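Local coordinates for hypothetical protein PH0435 (Pyrococcus horikoshii, PDB 2YV4) that is of uncharacterised function but, as the C-terminal domain of a Sua5-type threonylcarbamoyl-AMP synthase, probably serves tRNA threonylcarbamoyladenosine synthesis, at residues Glu5-Glu10 with Val73-Ala78; Lys15-Ile20 with Ile37-Tyr42; Gly31-Val36 with Asn43-Phe48. All coordinates share one frame; numbering follows the deposited sequence.

Contact 1 (Glu5-Glu10 with Val73-Ala78); sequences EVIVVE and VDVVIA
Ile7 and Val75 meet where strands 5-11 and 75-81 run in parallel through the middle of the sheet, CD1 of Ile7 lying 3.6 Å from CG1 of Val75. The chi1 of Ile7, -59°, sets CG1 beside its own backbone N, and the extended chain beyond carries CD1 obliquely across to that methyl. Val9 and Ile77 continue the same face, with their CG2 atoms 3.8 Å apart. Between the faces, five backbone hydrogen bonds alternate, the first to Asp74 O just before strand 75-81; Val76 N to Glu5 O (2.8 Å) is nearly straight, 174° at the hydrogen. The other face is thinner across the pair: Val8 CG2 comes no nearer than 4.3 Å to Ala78 CB. At the start of the strands the contact turns outward to solvent, Glu5 lying alongside Val75 with its OE1 3.9 Å from Val75 CG2. Asp74 sends its carboxylate away from strand 5-11 to the backbone N of Lys33. In this alpha/beta layered fold, helices pack on both faces of the interior strand pair: helix 13-29 covers Val9, Val75 and Ile77 through Leu23 and Leu27, helix 54-70 covers Val76 through Leu65 and Met68, and strand 101-104 pairs with strand 5-11.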
loop_
_atom_site.group_PDB
_atom_site.type_symbol
_atom_site.label_atom_id
_atom_site.label_comp_id
_atom_site.label_asym_id
_atom_site.label_seq_id
_atom_site.Cartn_x
_atom_site.Cartn_y
_atom_site.Cartn_z
ATOM N N GLU A 5 10.210 -1.803 2.580
ATOM C CA GLU A 5 9.884 -0.536 3.223
ATOM C C GLU A 5 8.381 -0.380 3.011
ATOM O O GLU A 5 7.868 -0.703 1.942
ATOM C CB GLU A 5 10.608 0.623 2.535
ATOM C CG GLU A 5 10.395 1.974 3.212
ATOM C CD GLU A 5 10.752 3.149 2.315
ATOM O OE1 GLU A 5 11.693 3.019 1.502
ATOM O OE2 GLU A 5 10.099 4.208 2.433
ATOM N N VAL A 6 7.670 0.100 4.023
ATOM C CA VAL A 6 6.235 0.276 3.890
ATOM C C VAL A 6 5.874 1.758 3.854
ATOM O O VAL A 6 6.338 2.549 4.683
ATOM C CB VAL A 6 5.494 -0.435 5.041
ATOM C CG1 VAL A 6 3.998 -0.155 4.969
ATOM C CG2 VAL A 6 5.756 -1.940 4.952
ATOM N N ILE A 7 5.074 2.131 2.862
ATOM C CA ILE A 7 4.631 3.510 2.704
ATOM C C ILE A 7 3.114 3.534 2.609
ATOM O O ILE A 7 2.533 2.919 1.715
ATOM C CB ILE A 7 5.173 4.154 1.412
ATOM C CG1 ILE A 7 6.702 4.142 1.412
ATOM C CG2 ILE A 7 4.634 5.579 1.288
ATOM C CD1 ILE A 7 7.310 4.730 0.156
ATOM N N VAL A 8 2.477 4.245 3.533
ATOM C CA VAL A 8 1.027 4.363 3.528
ATOM C C VAL A 8 0.655 5.711 2.911
ATOM O O VAL A 8 1.100 6.756 3.381
ATOM C CB VAL A 8 0.461 4.303 4.964
ATOM C CG1 VAL A 8 -1.062 4.435 4.930
ATOM C CG2 VAL A 8 0.881 3.014 5.631
ATOM N N VAL A 9 -0.142 5.687 1.845
ATOM C CA VAL A 9 -0.575 6.926 1.201
ATOM C C VAL A 9 -2.027 7.171 1.611
ATOM O O VAL A 9 -2.926 6.393 1.276
ATOM C CB VAL A 9 -0.470 6.835 -0.332
ATOM C CG1 VAL A 9 -1.016 8.116 -0.973
ATOM C CG2 VAL A 9 0.987 6.630 -0.730
ATOM N N GLU A 10 -2.246 8.261 2.340
ATOM C CA GLU A 10 -3.576 8.589 2.847
ATOM C C GLU A 10 -4.199 9.865 2.301
ATOM O O GLU A 10 -3.508 10.756 1.802
ATOM C CB GLU A 10 -3.524 8.671 4.374
ATOM C CG GLU A 10 -2.275 9.363 4.879
ATOM C CD GLU A 10 -2.439 9.946 6.265
ATOM O OE1 GLU A 10 -2.734 9.185 7.211
ATOM O OE2 GLU A 10 -2.267 11.178 6.401
ATOM N N VAL A 73 9.786 -7.640 -3.214
ATOM C CA VAL A 73 9.567 -6.218 -3.464
ATOM C C VAL A 73 10.404 -5.346 -2.519
ATOM O O VAL A 73 10.550 -5.663 -1.340
ATOM C CB VAL A 73 8.071 -5.856 -3.301
ATOM C CG1 VAL A 73 7.901 -4.359 -3.266
ATOM C CG2 VAL A 73 7.272 -6.440 -4.458
ATOM N N ASP A 74 10.944 -4.250 -3.050
ATOM C CA ASP A 74 11.762 -3.315 -2.277
ATOM C C ASP A 74 10.909 -2.362 -1.441
ATOM O O ASP A 74 11.241 -2.055 -0.291
ATOM C CB ASP A 74 12.649 -2.491 -3.215
ATOM C CG ASP A 74 13.604 -3.350 -4.015
ATOM O OD1 ASP A 74 14.367 -4.120 -3.394
ATOM O OD2 ASP A 74 13.590 -3.255 -5.261
ATOM N N VAL A 75 9.812 -1.890 -2.028
ATOM C CA VAL A 75 8.912 -0.970 -1.342
ATOM C C VAL A 75 7.455 -1.369 -1.559
ATOM O O VAL A 75 7.054 -1.720 -2.669
ATOM C CB VAL A 75 9.111 0.477 -1.845
ATOM C CG1 VAL A 75 8.159 1.427 -1.125
ATOM C CG2 VAL A 75 10.554 0.903 -1.625
ATOM N N VAL A 76 6.673 -1.319 -0.486
ATOM C CA VAL A 76 5.259 -1.660 -0.536
ATOM C C VAL A 76 4.450 -0.413 -0.218
ATOM O O VAL A 76 4.662 0.223 0.809
ATOM C CB VAL A 76 4.894 -2.755 0.506
ATOM C CG1 VAL A 76 3.379 -2.964 0.546
ATOM C CG2 VAL A 76 5.583 -4.062 0.154
ATOM N N ILE A 77 3.538 -0.055 -1.110
ATOM C CA ILE A 77 2.685 1.107 -0.885
ATOM C C ILE A 77 1.327 0.576 -0.471
ATOM O O ILE A 77 0.721 -0.224 -1.186
ATOM C CB ILE A 77 2.518 1.948 -2.165
ATOM C CG1 ILE A 77 3.880 2.490 -2.612
ATOM C CG2 ILE A 77 1.532 3.090 -1.910
ATOM C CD1 ILE A 77 3.850 3.189 -3.972
ATOM N N ALA A 78 0.864 0.990 0.703
ATOM C CA ALA A 78 -0.438 0.557 1.189
ATOM C C ALA A 78 -1.397 1.722 1.016
ATOM O O ALA A 78 -1.168 2.806 1.539
ATOM C CB ALA A 78 -0.351 0.150 2.662
#

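Contact 2 (Lys15-Ile20 with Ile37-Tyr42); sequences KVKGKI and IGSESY
Lys17 reaches from helix 13-29 to the loop after strand 34-38, where its ammonium group bonds to three side chains. NZ lies 2.7 Å from Glu40 OE2 in a salt bridge, 2.9 Å from Ser39 OG and 3.1 Å from Tyr42 OH. The lysine chain stays extended until its last torsion, where chi4 of -63° bends NZ in among the three oxygens. On the way its CG passes 3.2 Å from Tyr42 OH, crossing the tyrosine at about a right angle. Glu40 receives NZ on the anti lone pair of OE2, and with chi1 at 57° its CG sits between its own backbone N and carbonyl carbon, folded over one face of the Tyr42 ring. Ile20 covers the opposite face: its CB stands 4.1 Å from the ring centroid, 14° off the normal, a CH-pi contact. The CG2 branch presses closer, 3.2 Å from CD2 of the ring, while CD1 leans over CE2. An alanine in place of Lys17 is likely to leave the Glu40 carboxylate without its cationic mate and Ser39 OG and Tyr42 OH each short of one donor. Both hydroxyls also bond to the carboxylate of Glu79 on strand 75-81. Glu40 probably helps to stabilise the protonated ammonium, in a polar grip at the hydroxyl end of a ring whose one face rests on Ile20.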
loop_
_atom_site.group_PDB
_atom_site.type_symbol
_atom_site.label_atom_id
_atom_site.label_comp_id
_atom_site.label_asym_id
_atom_site.label_seq_id
_atom_site.Cartn_x
_atom_site.Cartn_y
_atom_site.Cartn_z
ATOM N N LYS A 15 -7.527 11.687 -4.559
ATOM C CA LYS A 15 -6.143 12.129 -4.435
ATOM C C LYS A 15 -5.177 10.974 -4.206
ATOM O O LYS A 15 -4.052 10.986 -4.706
ATOM C CB LYS A 15 -5.988 13.124 -3.280
ATOM C CG LYS A 15 -6.484 14.534 -3.569
ATOM C CD LYS A 15 -5.899 15.516 -2.563
ATOM C CE LYS A 15 -6.307 16.949 -2.867
ATOM N NZ LYS A 15 -7.775 17.150 -2.736
ATOM N N VAL A 16 -5.605 9.984 -3.432
ATOM C CA VAL A 16 -4.743 8.849 -3.155
ATOM C C VAL A 16 -4.384 8.122 -4.449
ATOM O O VAL A 16 -3.223 7.799 -4.685
ATOM C CB VAL A 16 -5.415 7.870 -2.172
ATOM C CG1 VAL A 16 -4.635 6.568 -2.116
ATOM C CG2 VAL A 16 -5.484 8.501 -0.780
ATOM N N LYS A 17 -5.378 7.875 -5.294
ATOM C CA LYS A 17 -5.122 7.184 -6.552
ATOM C C LYS A 17 -4.074 7.912 -7.390
ATOM O O LYS A 17 -3.191 7.279 -7.973
ATOM C CB LYS A 17 -6.422 7.018 -7.343
ATOM C CG LYS A 17 -7.365 5.985 -6.729
ATOM C CD LYS A 17 -8.568 5.702 -7.619
ATOM C CE LYS A 17 -9.467 4.626 -7.016
ATOM N NZ LYS A 17 -8.783 3.303 -6.896
ATOM N N GLY A 18 -4.164 9.239 -7.442
ATOM C CA GLY A 18 -3.196 10.009 -8.203
ATOM C C GLY A 18 -1.808 9.981 -7.577
ATOM O O GLY A 18 -0.795 9.883 -8.276
ATOM N N LYS A 19 -1.756 10.059 -6.252
ATOM C CA LYS A 19 -0.480 10.044 -5.546
ATOM C C LYS A 19 0.218 8.692 -5.704
ATOM O O LYS A 19 1.418 8.635 -5.989
ATOM C CB LYS A 19 -0.700 10.371 -4.066
ATOM C CG LYS A 19 0.562 10.310 -3.198
ATOM C CD LYS A 19 1.644 11.290 -3.651
ATOM C CE LYS A 19 1.203 12.739 -3.517
ATOM N NZ LYS A 19 2.318 13.673 -3.851
ATOM N N ILE A 20 -0.525 7.601 -5.529
ATOM C CA ILE A 20 0.072 6.275 -5.676
ATOM C C ILE A 20 0.627 6.085 -7.090
ATOM O O ILE A 20 1.751 5.610 -7.266
ATOM C CB ILE A 20 -0.952 5.151 -5.372
ATOM C CG1 ILE A 20 -1.320 5.192 -3.886
ATOM C CG2 ILE A 20 -0.358 3.786 -5.729
ATOM C CD1 ILE A 20 -2.351 4.174 -3.469
ATOM N N ILE A 37 -0.660 -2.547 -2.210
ATOM C CA ILE A 37 -1.704 -3.277 -1.512
ATOM C C ILE A 37 -2.804 -2.223 -1.493
ATOM O O ILE A 37 -2.732 -1.255 -0.734
ATOM C CB ILE A 37 -1.313 -3.636 -0.065
ATOM C CG1 ILE A 37 -0.056 -4.508 -0.058
ATOM C CG2 ILE A 37 -2.459 -4.388 0.603
ATOM C CD1 ILE A 37 0.407 -4.889 1.345
ATOM N N GLY A 38 -3.801 -2.387 -2.360
ATOM C CA GLY A 38 -4.873 -1.411 -2.425
ATOM C C GLY A 38 -6.073 -1.882 -3.221
ATOM O O GLY A 38 -6.366 -3.077 -3.259
ATOM N N SER A 39 -6.765 -0.942 -3.860
ATOM C CA SER A 39 -7.954 -1.255 -4.649
ATOM C C SER A 39 -7.613 -1.584 -6.106
ATOM O O SER A 39 -8.432 -2.160 -6.827
ATOM C CB SER A 39 -8.940 -0.084 -4.592
ATOM O OG SER A 39 -8.341 1.108 -5.069
ATOM N N GLU A 40 -6.410 -1.200 -6.531
ATOM C CA GLU A 40 -5.920 -1.473 -7.884
ATOM C C GLU A 40 -4.392 -1.377 -7.906
ATOM O O GLU A 40 -3.787 -0.870 -6.968
ATOM C CB GLU A 40 -6.538 -0.514 -8.906
ATOM C CG GLU A 40 -6.312 0.956 -8.629
ATOM C CD GLU A 40 -6.965 1.834 -9.676
ATOM O OE1 GLU A 40 -6.578 1.732 -10.857
ATOM O OE2 GLU A 40 -7.871 2.619 -9.322
ATOM N N SER A 41 -3.776 -1.855 -8.982
ATOM C CA SER A 41 -2.321 -1.878 -9.089
ATOM C C SER A 41 -1.602 -0.570 -9.348
ATOM O O SER A 41 -0.484 -0.383 -8.872
ATOM C CB SER A 41 -1.895 -2.860 -10.177
ATOM O OG SER A 41 -2.068 -2.275 -11.457
ATOM N N TYR A 42 -2.220 0.325 -10.113
ATOM C CA TYR A 42 -1.578 1.593 -10.451
ATOM C C TYR A 42 -0.300 1.236 -11.203
ATOM O O TYR A 42 0.679 1.986 -11.205
ATOM C CB TYR A 42 -1.246 2.381 -9.187
ATOM C CG TYR A 42 -2.451 2.640 -8.319
ATOM C CD1 TYR A 42 -3.444 3.536 -8.715
ATOM C CD2 TYR A 42 -2.615 1.964 -7.112
ATOM C CE1 TYR A 42 -4.580 3.752 -7.922
ATOM C CE2 TYR A 42 -3.734 2.168 -6.316
ATOM C CZ TYR A 42 -4.713 3.059 -6.726
ATOM O OH TYR A 42 -5.831 3.232 -5.944
#

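Contact 3 (Gly31-Val36 with Asn43-Phe48); sequences GKKVGV and NADEFF
Backbone hydrogen bonds join Val34 and Val36 to the chain from Asp45 to Phe48, in the parallel pairing of strands 34-38 and 46-49. Val34 O takes two donors, Asp45 N at 2.8 Å and Glu46 N at 3.2 Å, both bent at the hydrogen. Farther along, Val36 N gives to Glu46 O and Phe48 N to Val36 O, the usual alternation. Gly35, paired with Glu46, brings its CA to 3.3 Å from Glu46 O in a CA-H...O contact. Where the strand pairing begins, a side chain takes over from the backbone: Asp45 OD2 accepts Val34 N at 2.9 Å through its anti lone pair, with chi1 of -64° placing the carboxylate beside its own backbone N. A water donates to this same OD2 and to Lys32 O. Charge adds little. Lys33, extended throughout, brings CE to 3.6 Å from Glu46 OE2, but the NZ to OE2 salt bridge is long at 3.7 Å; NZ bonds Ala71 O more strongly, and the other oxygen of Glu46, OE1, bonds Tyr67 OH. Among the apolar groups, Ala44 CB lies 3.6 Å from Val36 CG2, while Phe47 CD2 stands 4.3 Å from Val36 CG1. The strand pairing is thus held mainly by backbone hydrogen bonds, with the Asp45 carboxylate satisfying the first amide of strand 34-38 and the lysine-glutamate attraction probably a minor supplement.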
loop_
_atom_site.group_PDB
_atom_site.type_symbol
_atom_site.label_atom_id
_atom_site.label_comp_id
_atom_site.label_asym_id
_atom_site.label_seq_id
_atom_site.Cartn_x
_atom_site.Cartn_y
_atom_site.Cartn_z
ATOM N N GLY A 31 14.595 2.255 -9.854
ATOM C CA GLY A 31 15.040 0.873 -9.833
ATOM C C GLY A 31 14.460 -0.005 -8.738
ATOM O O GLY A 31 14.847 -1.166 -8.601
ATOM N N LYS A 32 13.536 0.536 -7.953
ATOM C CA LYS A 32 12.916 -0.230 -6.883
ATOM C C LYS A 32 11.757 -1.069 -7.414
ATOM O O LYS A 32 10.935 -0.583 -8.196
ATOM C CB LYS A 32 12.377 0.708 -5.802
ATOM C CG LYS A 32 13.422 1.567 -5.128
ATOM C CD LYS A 32 14.338 0.736 -4.252
ATOM C CE LYS A 32 15.359 1.626 -3.571
ATOM N NZ LYS A 32 14.677 2.726 -2.829
ATOM N N LYS A 33 11.707 -2.334 -7.010
ATOM C CA LYS A 33 10.602 -3.196 -7.408
ATOM C C LYS A 33 9.519 -2.756 -6.424
ATOM O O LYS A 33 9.725 -2.799 -5.211
ATOM C CB LYS A 33 10.960 -4.670 -7.203
ATOM C CG LYS A 33 9.901 -5.640 -7.700
ATOM C CD LYS A 33 10.348 -7.087 -7.537
ATOM C CE LYS A 33 9.293 -8.048 -8.072
ATOM N NZ LYS A 33 9.755 -9.466 -8.045
ATOM N N VAL A 34 8.380 -2.316 -6.945
ATOM C CA VAL A 34 7.309 -1.809 -6.095
ATOM C C VAL A 34 6.005 -2.601 -6.115
ATOM O O VAL A 34 5.539 -3.062 -7.160
ATOM C CB VAL A 34 7.019 -0.326 -6.449
ATOM C CG1 VAL A 34 6.753 -0.196 -7.921
ATOM C CG2 VAL A 34 5.834 0.194 -5.647
ATOM N N GLY A 35 5.421 -2.747 -4.933
ATOM C CA GLY A 35 4.170 -3.469 -4.804
ATOM C C GLY A 35 3.113 -2.569 -4.200
ATOM O O GLY A 35 3.413 -1.670 -3.415
ATOM N N VAL A 36 1.868 -2.788 -4.590
ATOM C CA VAL A 36 0.777 -2.001 -4.061
ATOM C C VAL A 36 -0.247 -2.913 -3.412
ATOM O O VAL A 36 -0.627 -3.941 -3.975
ATOM C CB VAL A 36 0.067 -1.190 -5.165
ATOM C CG1 VAL A 36 -1.301 -0.696 -4.658
ATOM C CG2 VAL A 36 0.937 -0.009 -5.583
ATOM N N ASN A 43 -0.330 0.064 -11.830
ATOM C CA ASN A 43 0.788 -0.459 -12.607
ATOM C C ASN A 43 2.062 -0.762 -11.828
ATOM O O ASN A 43 3.167 -0.647 -12.370
ATOM C CB ASN A 43 1.120 0.480 -13.761
ATOM C CG ASN A 43 0.919 -0.176 -15.097
ATOM O OD1 ASN A 43 1.538 -1.198 -15.395
ATOM N ND2 ASN A 43 0.039 0.396 -15.914
ATOM N N ALA A 44 1.917 -1.139 -10.563
ATOM C CA ALA A 44 3.084 -1.485 -9.768
ATOM C C ALA A 44 3.598 -2.815 -10.319
ATOM O O ALA A 44 2.986 -3.389 -11.219
ATOM C CB ALA A 44 2.701 -1.636 -8.309
ATOM N N ASP A 45 4.719 -3.299 -9.792
ATOM C CA ASP A 45 5.280 -4.576 -10.240
ATOM C C ASP A 45 4.510 -5.737 -9.616
ATOM O O ASP A 45 4.499 -6.844 -10.151
ATOM C CB ASP A 45 6.749 -4.700 -9.827
ATOM C CG ASP A 45 7.626 -3.662 -10.477
ATOM O OD1 ASP A 45 7.643 -3.595 -11.726
ATOM O OD2 ASP A 45 8.297 -2.916 -9.742
ATOM N N GLU A 46 3.876 -5.474 -8.478
ATOM C CA GLU A 46 3.122 -6.500 -7.764
ATOM C C GLU A 46 1.861 -5.897 -7.169
ATOM O O GLU A 46 1.851 -4.734 -6.764
ATOM C CB GLU A 46 3.970 -7.081 -6.631
ATOM C CG GLU A 46 5.294 -7.711 -7.065
ATOM C CD GLU A 46 5.113 -9.093 -7.660
ATOM O OE1 GLU A 46 4.018 -9.674 -7.499
ATOM O OE2 GLU A 46 6.070 -9.603 -8.275
ATOM N N PHE A 47 0.797 -6.687 -7.101
ATOM C CA PHE A 47 -0.448 -6.188 -6.538
ATOM C C PHE A 47 -1.158 -7.229 -5.681
ATOM O O PHE A 47 -1.126 -8.423 -5.976
ATOM C CB PHE A 47 -1.389 -5.710 -7.652
ATOM C CG PHE A 47 -2.771 -5.353 -7.164
ATOM C CD1 PHE A 47 -3.843 -6.211 -7.381
ATOM C CD2 PHE A 47 -2.986 -4.190 -6.429
ATOM C CE1 PHE A 47 -5.109 -5.919 -6.871
ATOM C CE2 PHE A 47 -4.245 -3.891 -5.915
ATOM C CZ PHE A 47 -5.307 -4.753 -6.135
ATOM N N PHE A 48 -1.782 -6.763 -4.606
ATOM C CA PHE A 48 -2.541 -7.634 -3.714
ATOM C C PHE A 48 -3.693 -6.770 -3.216
ATOM O O PHE A 48 -3.479 -5.644 -2.765
ATOM C CB PHE A 48 -1.685 -8.099 -2.535
ATOM C CG PHE A 48 -2.246 -9.300 -1.804
ATOM C CD1 PHE A 48 -1.678 -10.562 -1.976
ATOM C CD2 PHE A 48 -3.326 -9.166 -0.937
ATOM C CE1 PHE A 48 -2.177 -11.675 -1.290
ATOM C CE2 PHE A 48 -3.834 -10.270 -0.246
ATOM C CZ PHE A 48 -3.257 -11.527 -0.422
HETATM O O HOH W 1 10.729 -1.665 -10.677
#

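How the contacts relate
All three contacts belong to one parallel sheet, in the order 46-49, 34-38, 75-81, 5-11, 101-104. Contact 1 is its buried centre, joined by backbone hydrogen bonds and branched aliphatic chains. Contact 3 pairs the outermost strand 46-49 with 34-38 and is only partly buried, so carboxylates, a lysine and a water enter beside the backbone bonds. Contact 2 differs in kind: it ties helix 13-29 to the loop leaving strand 34-38 almost wholly through side chains. Contacts 2 and 3 share strand 34-38, and Phe47 packs on the Glu40-Ser41 backbone. Contact 1 meets both largely through strand 75-81, whose Ile77 bonds by its N to Gly35 and by its O to Ile37, while Val9 packs on Lys19.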